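Local coordinates for IPT/TIG domain-containing protein (Bacteroides thetaiotaomicron, PDB 3TC9) that is of unproven function but probably serves as an auxiliary nutrient-binding protein, pairing an immunoglobulin-like domain with a six-bladed beta-propeller, at residues L295-D300 and K304-P309; E239-S244 and I275-S280. All coordinates share one frame; numbering follows the deposited sequence.

Contact 1: L295-D300 and K304-P309; sequences LRSDYD and KRLTTP. With EDO (1,2-ethanediol), chain T.
Ser-297 and Thr-307 reach across the hairpin to each other's segment by different torsions: Ser-297 sets OG anti to its own backbone N (chi1 171°), while Thr-307 tucks OG1 between backbone N and carbonyl carbon (chi1 61°). The serine OG donates to Thr-307 O over 2.6 Å, arriving in the carbonyl plane on a lone pair. In return Thr-307 OG1 gives its hydrogen to Asp-298 O at 2.7 Å, tilted 34° from that carbonyl's plane. Thr-307 N donates to the same oxygen, nearly in line with the C=O bond, and one water joins Asp-298 N, Thr-307 OG1 and Thr-308 O. Further along, Pro-309 lays its CB against Leu-295 CB at 4.0 Å, and its CA approaches Arg-296 O in a CA-H...O contact.

Toward the turn, the Tyr-299 ring meets the backbone of Lys-304 and Arg-305 obliquely, its CD1 4.3 Å from Leu-306 CD2; its hydroxyl goes on to Glu-239. Within segment 295-300, Arg-296 holds Asp-298 OD1 side-on with NE (2.9 Å) and NH2, and the same NH2 reaches a 1,2-ethanediol. Asp-300 N donates to Arg-305 O at 2.8 Å, and Asp-300 O accepts from Arg-305 N and, weakly, from Lys-304 N. Lys-304 and Arg-305 thus both face Asp-300, a G1 beta bulge closing the hairpin of the outer two strands in a four-stranded propeller blade.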
loop_
_atom_site.group_PDB
_atom_site.type_symbol
_atom_site.label_atom_id
_atom_site.label_comp_id
_atom_site.label_asym_id
_atom_site.label_seq_id
_atom_site.Cartn_x
_atom_site.Cartn_y
_atom_site.Cartn_z
ATOM N N LEU B 295 -4.446 20.697 17.952
ATOM C CA LEU B 295 -4.672 21.786 17.003
ATOM C C LEU B 295 -3.918 21.506 15.718
ATOM O O LEU B 295 -2.958 20.735 15.729
ATOM C CB LEU B 295 -4.223 23.139 17.578
ATOM C CG LEU B 295 -4.807 23.544 18.933
ATOM C CD1 LEU B 295 -3.807 23.327 20.001
ATOM C CD2 LEU B 295 -5.222 25.009 18.926
ATOM N N ARG B 296 -4.322 22.137 14.631
ATOM C CA ARG B 296 -3.600 22.052 13.367
ATOM C C ARG B 296 -3.065 23.433 13.035
ATOM O O ARG B 296 -3.794 24.418 13.166
ATOM C CB ARG B 296 -4.481 21.531 12.234
ATOM C CG ARG B 296 -3.810 21.543 10.882
ATOM C CD ARG B 296 -4.653 20.821 9.881
ATOM N NE ARG B 296 -4.296 21.237 8.534
ATOM C CZ ARG B 296 -4.548 20.526 7.449
ATOM N NH1 ARG B 296 -5.156 19.348 7.546
ATOM N NH2 ARG B 296 -4.197 20.979 6.261
ATOM N N SER B 297 -1.793 23.508 12.636
ATOM C CA SER B 297 -1.159 24.764 12.233
ATOM C C SER B 297 -0.681 24.608 10.795
ATOM O O SER B 297 0.224 23.816 10.520
ATOM C CB SER B 297 -0.013 25.118 13.172
ATOM O OG SER B 297 0.714 26.219 12.660
ATOM N N ASP B 298 -1.325 25.316 9.870
ATOM C CA ASP B 298 -0.966 25.255 8.455
ATOM C C ASP B 298 0.364 25.956 8.219
ATOM O O ASP B 298 0.663 26.969 8.854
ATOM C CB ASP B 298 -2.071 25.859 7.567
ATOM C CG ASP B 298 -3.317 24.993 7.437
ATOM O OD1 ASP B 298 -3.201 23.738 7.584
ATOM O OD2 ASP B 298 -4.406 25.559 7.160
ATOM N N TYR B 299 1.174 25.386 7.323
ATOM C CA TYR B 299 2.464 25.956 6.978
ATOM C C TYR B 299 2.329 26.958 5.828
ATOM O O TYR B 299 1.732 26.627 4.802
ATOM C CB TYR B 299 3.439 24.847 6.602
ATOM C CG TYR B 299 4.867 25.314 6.494
ATOM C CD1 TYR B 299 5.615 25.594 7.634
ATOM C CD2 TYR B 299 5.492 25.423 5.257
ATOM C CE1 TYR B 299 6.947 25.972 7.547
ATOM C CE2 TYR B 299 6.822 25.827 5.154
ATOM C CZ TYR B 299 7.547 26.090 6.305
ATOM O OH TYR B 299 8.861 26.440 6.222
ATOM N N ASP B 300 2.873 28.174 6.006
ATOM C CA ASP B 300 2.903 29.205 4.957
ATOM C C ASP B 300 4.236 29.037 4.217
ATOM O O ASP B 300 5.300 29.344 4.759
ATOM C CB ASP B 300 2.730 30.615 5.567
ATOM C CG ASP B 300 2.568 31.774 4.585
ATOM O OD1 ASP B 300 2.946 31.614 3.387
ATOM O OD2 ASP B 300 2.090 32.852 5.015
ATOM N N LYS B 304 7.737 30.724 5.041
ATOM C CA LYS B 304 8.457 29.579 5.612
ATOM C C LYS B 304 8.202 29.529 7.137
ATOM O O LYS B 304 9.137 29.380 7.922
ATOM C CB LYS B 304 9.964 29.603 5.247
ATOM C CG LYS B 304 10.195 29.420 3.750
ATOM C CD LYS B 304 11.652 29.264 3.369
ATOM C CE LYS B 304 11.807 29.270 1.866
ATOM N NZ LYS B 304 13.131 28.743 1.442
ATOM N N ARG B 305 6.906 29.673 7.537
ATOM C CA ARG B 305 6.455 29.674 8.934
ATOM C C ARG B 305 5.149 28.952 9.162
ATOM O O ARG B 305 4.255 28.972 8.305
ATOM C CB ARG B 305 6.232 31.109 9.421
ATOM C CG ARG B 305 7.481 31.893 9.761
ATOM C CD ARG B 305 7.140 33.358 9.828
ATOM N NE ARG B 305 8.325 34.186 10.041
ATOM C CZ ARG B 305 8.331 35.314 10.744
ATOM N NH1 ARG B 305 7.218 35.748 11.329
ATOM N NH2 ARG B 305 9.450 36.015 10.876
ATOM N N LEU B 306 5.001 28.385 10.372
ATOM C CA LEU B 306 3.749 27.832 10.837
ATOM C C LEU B 306 2.814 29.017 11.077
ATOM O O LEU B 306 3.291 30.118 11.384
ATOM C CB LEU B 306 3.974 27.026 12.122
ATOM C CG LEU B 306 4.435 25.581 11.964
ATOM C CD1 LEU B 306 4.699 24.956 13.323
ATOM C CD2 LEU B 306 3.424 24.761 11.197
ATOM N N THR B 307 1.509 28.841 10.911
ATOM C CA THR B 307 0.584 29.973 11.101
ATOM C C THR B 307 -0.405 29.668 12.231
ATOM O O THR B 307 -0.423 28.548 12.734
ATOM C CB THR B 307 -0.142 30.279 9.781
ATOM O OG1 THR B 307 -0.895 29.130 9.389
ATOM C CG2 THR B 307 0.805 30.698 8.663
ATOM N N THR B 308 -1.245 30.654 12.596
ATOM C CA THR B 308 -2.276 30.617 13.651
ATOM C C THR B 308 -3.013 29.275 13.652
ATOM O O THR B 308 -3.666 28.949 12.653
ATOM C CB THR B 308 -3.274 31.805 13.491
ATOM O OG1 THR B 308 -2.541 33.019 13.310
ATOM C CG2 THR B 308 -4.226 31.944 14.679
ATOM N N PRO B 309 -2.876 28.492 14.763
ATOM C CA PRO B 309 -3.511 27.160 14.838
ATOM C C PRO B 309 -5.011 27.168 15.109
ATOM O O PRO B 309 -5.543 28.089 15.728
ATOM C CB PRO B 309 -2.803 26.501 16.039
ATOM C CG PRO B 309 -1.695 27.389 16.392
ATOM C CD PRO B 309 -2.071 28.747 15.971
HETATM C C1 EDO T . -2.030 17.434 3.362
HETATM O O1 EDO T . -0.811 17.214 2.640
HETATM C C2 EDO T . -2.430 18.906 3.291
HETATM O O2 EDO T . -3.782 19.056 3.759
HETATM O O HOH W 1 -3.230 27.314 10.674
#

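Contact 2: E239-S244 and I275-S280; sequences ELYFNS and IQFHPS. With EDO (1,2-ethanediol), chain T.
The Phe-277 ring meets Tyr-241 with its edge: Tyr-241 CD2 lies near the phenylalanine plane, 3.6 Å from Phe-277 CE2. Seen from the tyrosine, the approach is oblique; the planes are inclined at 60° with centroids 5.6 Å apart. Phe-277 CZ sits about equally close to CD2 and CE2 of Tyr-241, and the phenylalanine therefore bears on one side of the phenol ring. Ile-275 covers the root of the same tyrosine, its CD1 3.8 Å from Tyr-241 CB. With CG1 anti to the carbonyl carbon (chi1 -56°), the isoleucine sends CD1 toward the strand 240-244.

That strand and 273-277 belong to consecutive four-stranded blades of the beta-propeller. The short segments run nearly antiparallel, at 159° with axes 8.3 Å apart, too far for backbone pairing, and the contact is made by side chains. Leu-306 also packs on Tyr-241, Ile-275 and Phe-277.

At its far end Tyr-241 OH donates to Glu-239 OE2 at 2.6 Å, which accepts with its anti lone pair. Were Tyr-241 replaced by an alanine, a gap would probably open beside Phe-277 and Ile-275, and Glu-239 would be likely to lose one of its two tyrosine partners. Beyond the strand, His-278 has Pro-279 CD over one ring face and the ethanediol C1 over the opposite one. Ser-280 N donates to His-278 ND1, tilted from the imidazole plane, and Ser-280 OG makes a weak hydrogen bond of 3.3 Å to ethanediol O1.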
loop_
_atom_site.group_PDB
_atom_site.type_symbol
_atom_site.label_atom_id
_atom_site.label_comp_id
_atom_site.label_asym_id
_atom_site.label_seq_id
_atom_site.Cartn_x
_atom_site.Cartn_y
_atom_site.Cartn_z
ATOM N N GLU B 239 13.933 24.268 9.200
ATOM C CA GLU B 239 13.962 25.140 10.389
ATOM C C GLU B 239 13.349 24.437 11.637
ATOM O O GLU B 239 12.538 23.521 11.500
ATOM C CB GLU B 239 13.290 26.503 10.124
ATOM C CG GLU B 239 11.779 26.480 10.010
ATOM C CD GLU B 239 11.174 26.172 8.654
ATOM O OE1 GLU B 239 11.894 25.676 7.761
ATOM O OE2 GLU B 239 9.964 26.436 8.482
ATOM N N LEU B 240 13.735 24.891 12.845
ATOM C CA LEU B 240 13.305 24.289 14.105
ATOM C C LEU B 240 12.194 25.077 14.802
ATOM O O LEU B 240 12.299 26.292 14.960
ATOM C CB LEU B 240 14.507 24.172 15.042
ATOM C CG LEU B 240 14.290 23.392 16.339
ATOM C CD1 LEU B 240 14.427 21.920 16.101
ATOM C CD2 LEU B 240 15.276 23.812 17.384
ATOM N N TYR B 241 11.154 24.364 15.249
ATOM C CA TYR B 241 10.032 24.918 16.000
ATOM C C TYR B 241 10.056 24.307 17.388
ATOM O O TYR B 241 10.279 23.100 17.528
ATOM C CB TYR B 241 8.696 24.638 15.290
ATOM C CG TYR B 241 8.589 25.369 13.969
ATOM C CD1 TYR B 241 8.135 26.684 13.912
ATOM C CD2 TYR B 241 8.981 24.761 12.777
ATOM C CE1 TYR B 241 8.066 27.374 12.702
ATOM C CE2 TYR B 241 8.916 25.442 11.561
ATOM C CZ TYR B 241 8.477 26.758 11.535
ATOM O OH TYR B 241 8.446 27.456 10.358
ATOM N N PHE B 242 9.881 25.125 18.415
ATOM C CA PHE B 242 9.877 24.616 19.790
ATOM C C PHE B 242 9.010 25.532 20.627
ATOM O O PHE B 242 8.550 26.555 20.120
ATOM C CB PHE B 242 11.306 24.476 20.348
ATOM C CG PHE B 242 12.117 25.745 20.373
ATOM C CD1 PHE B 242 12.882 26.125 19.272
ATOM C CD2 PHE B 242 12.165 26.536 21.518
ATOM C CE1 PHE B 242 13.645 27.302 19.298
ATOM C CE2 PHE B 242 12.920 27.708 21.543
ATOM C CZ PHE B 242 13.665 28.079 20.434
ATOM N N ASN B 243 8.753 25.169 21.883
ATOM C CA ASN B 243 7.880 25.990 22.713
ATOM C C ASN B 243 8.521 26.360 24.045
ATOM O O ASN B 243 9.684 26.047 24.323
ATOM C CB ASN B 243 6.526 25.238 22.957
ATOM C CG ASN B 243 6.535 24.234 24.107
ATOM O OD1 ASN B 243 7.524 23.551 24.332
ATOM N ND2 ASN B 243 5.479 24.196 24.933
ATOM N N SER B 244 7.693 27.027 24.863
ATOM C CA SER B 244 7.876 27.407 26.247
ATOM C C SER B 244 6.508 27.228 26.896
ATOM O O SER B 244 5.509 27.725 26.364
ATOM C CB SER B 244 8.414 28.826 26.369
ATOM O OG SER B 244 8.576 29.155 27.737
ATOM N N ILE B 275 5.024 19.687 18.762
ATOM C CA ILE B 275 4.711 20.006 17.367
ATOM C C ILE B 275 5.187 18.811 16.531
ATOM O O ILE B 275 6.311 18.343 16.709
ATOM C CB ILE B 275 5.394 21.342 16.921
ATOM C CG1 ILE B 275 4.998 22.531 17.839
ATOM C CG2 ILE B 275 5.127 21.646 15.416
ATOM C CD1 ILE B 275 5.968 23.749 17.816
ATOM N N GLN B 276 4.320 18.293 15.678
ATOM C CA GLN B 276 4.612 17.178 14.810
ATOM C C GLN B 276 4.119 17.501 13.423
ATOM O O GLN B 276 2.914 17.675 13.223
ATOM C CB GLN B 276 3.980 15.897 15.340
ATOM C CG GLN B 276 4.594 15.448 16.653
ATOM C CD GLN B 276 4.420 13.999 16.888
ATOM O OE1 GLN B 276 3.704 13.579 17.798
ATOM N NE2 GLN B 276 5.084 13.210 16.076
ATOM N N PHE B 277 5.059 17.582 12.470
ATOM C CA PHE B 277 4.767 17.890 11.079
ATOM C C PHE B 277 4.308 16.691 10.301
ATOM O O PHE B 277 4.907 15.611 10.402
ATOM C CB PHE B 277 6.007 18.455 10.363
ATOM C CG PHE B 277 6.243 19.923 10.559
ATOM C CD1 PHE B 277 5.486 20.864 9.869
ATOM C CD2 PHE B 277 7.246 20.372 11.407
ATOM C CE1 PHE B 277 5.709 22.230 10.056
ATOM C CE2 PHE B 277 7.467 21.737 11.598
ATOM C CZ PHE B 277 6.697 22.656 10.923
ATOM N N HIS B 278 3.324 16.926 9.413
ATOM C CA HIS B 278 2.865 15.950 8.441
ATOM C C HIS B 278 4.044 15.714 7.456
ATOM O O HIS B 278 4.777 16.679 7.191
ATOM C CB HIS B 278 1.612 16.513 7.749
ATOM C CG HIS B 278 1.019 15.627 6.708
ATOM N ND1 HIS B 278 1.497 15.610 5.415
ATOM C CD2 HIS B 278 -0.030 14.781 6.800
ATOM C CE1 HIS B 278 0.757 14.722 4.779
ATOM N NE2 HIS B 278 -0.183 14.207 5.572
ATOM N N PRO B 279 4.246 14.478 6.907
ATOM C CA PRO B 279 5.393 14.225 5.991
ATOM C C PRO B 279 5.562 15.192 4.796
ATOM O O PRO B 279 6.700 15.386 4.332
ATOM C CB PRO B 279 5.124 12.811 5.483
ATOM C CG PRO B 279 4.319 12.178 6.564
ATOM C CD PRO B 279 3.478 13.235 7.155
ATOM N N SER B 280 4.455 15.807 4.305
ATOM C CA SER B 280 4.482 16.805 3.208
ATOM C C SER B 280 5.063 18.144 3.687
ATOM O O SER B 280 5.551 18.940 2.878
ATOM C CB SER B 280 3.065 17.044 2.701
ATOM O OG SER B 280 2.283 17.624 3.735
HETATM C C1 EDO T . -2.030 17.434 3.362
HETATM O O1 EDO T . -0.811 17.214 2.640
HETATM C C2 EDO T . -2.430 18.906 3.291
HETATM O O2 EDO T . -3.782 19.056 3.759
#

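In the fold
Contact 2 is buried between two blades, whereas contact 1 lies within one blade and is only partly buried, its lysine and arginine at the turn exposed. Both reach the sheet of strands 273-277, 283-288, 293-300 and 305-312: contact 1 ties its last two strands together, and contact 2 sets its first against the preceding blade. The chemistry follows: backbone and hydroxyl hydrogen bonds in contact 1, aromatic and aliphatic packing across contact 2. They meet where Tyr-299 OH lies 2.5 Å from Glu-239 OE2, probably a hydrogen bond, which lets one carboxylate oxygen serve tyrosines from both contacts. One ethanediol also touches both contacts.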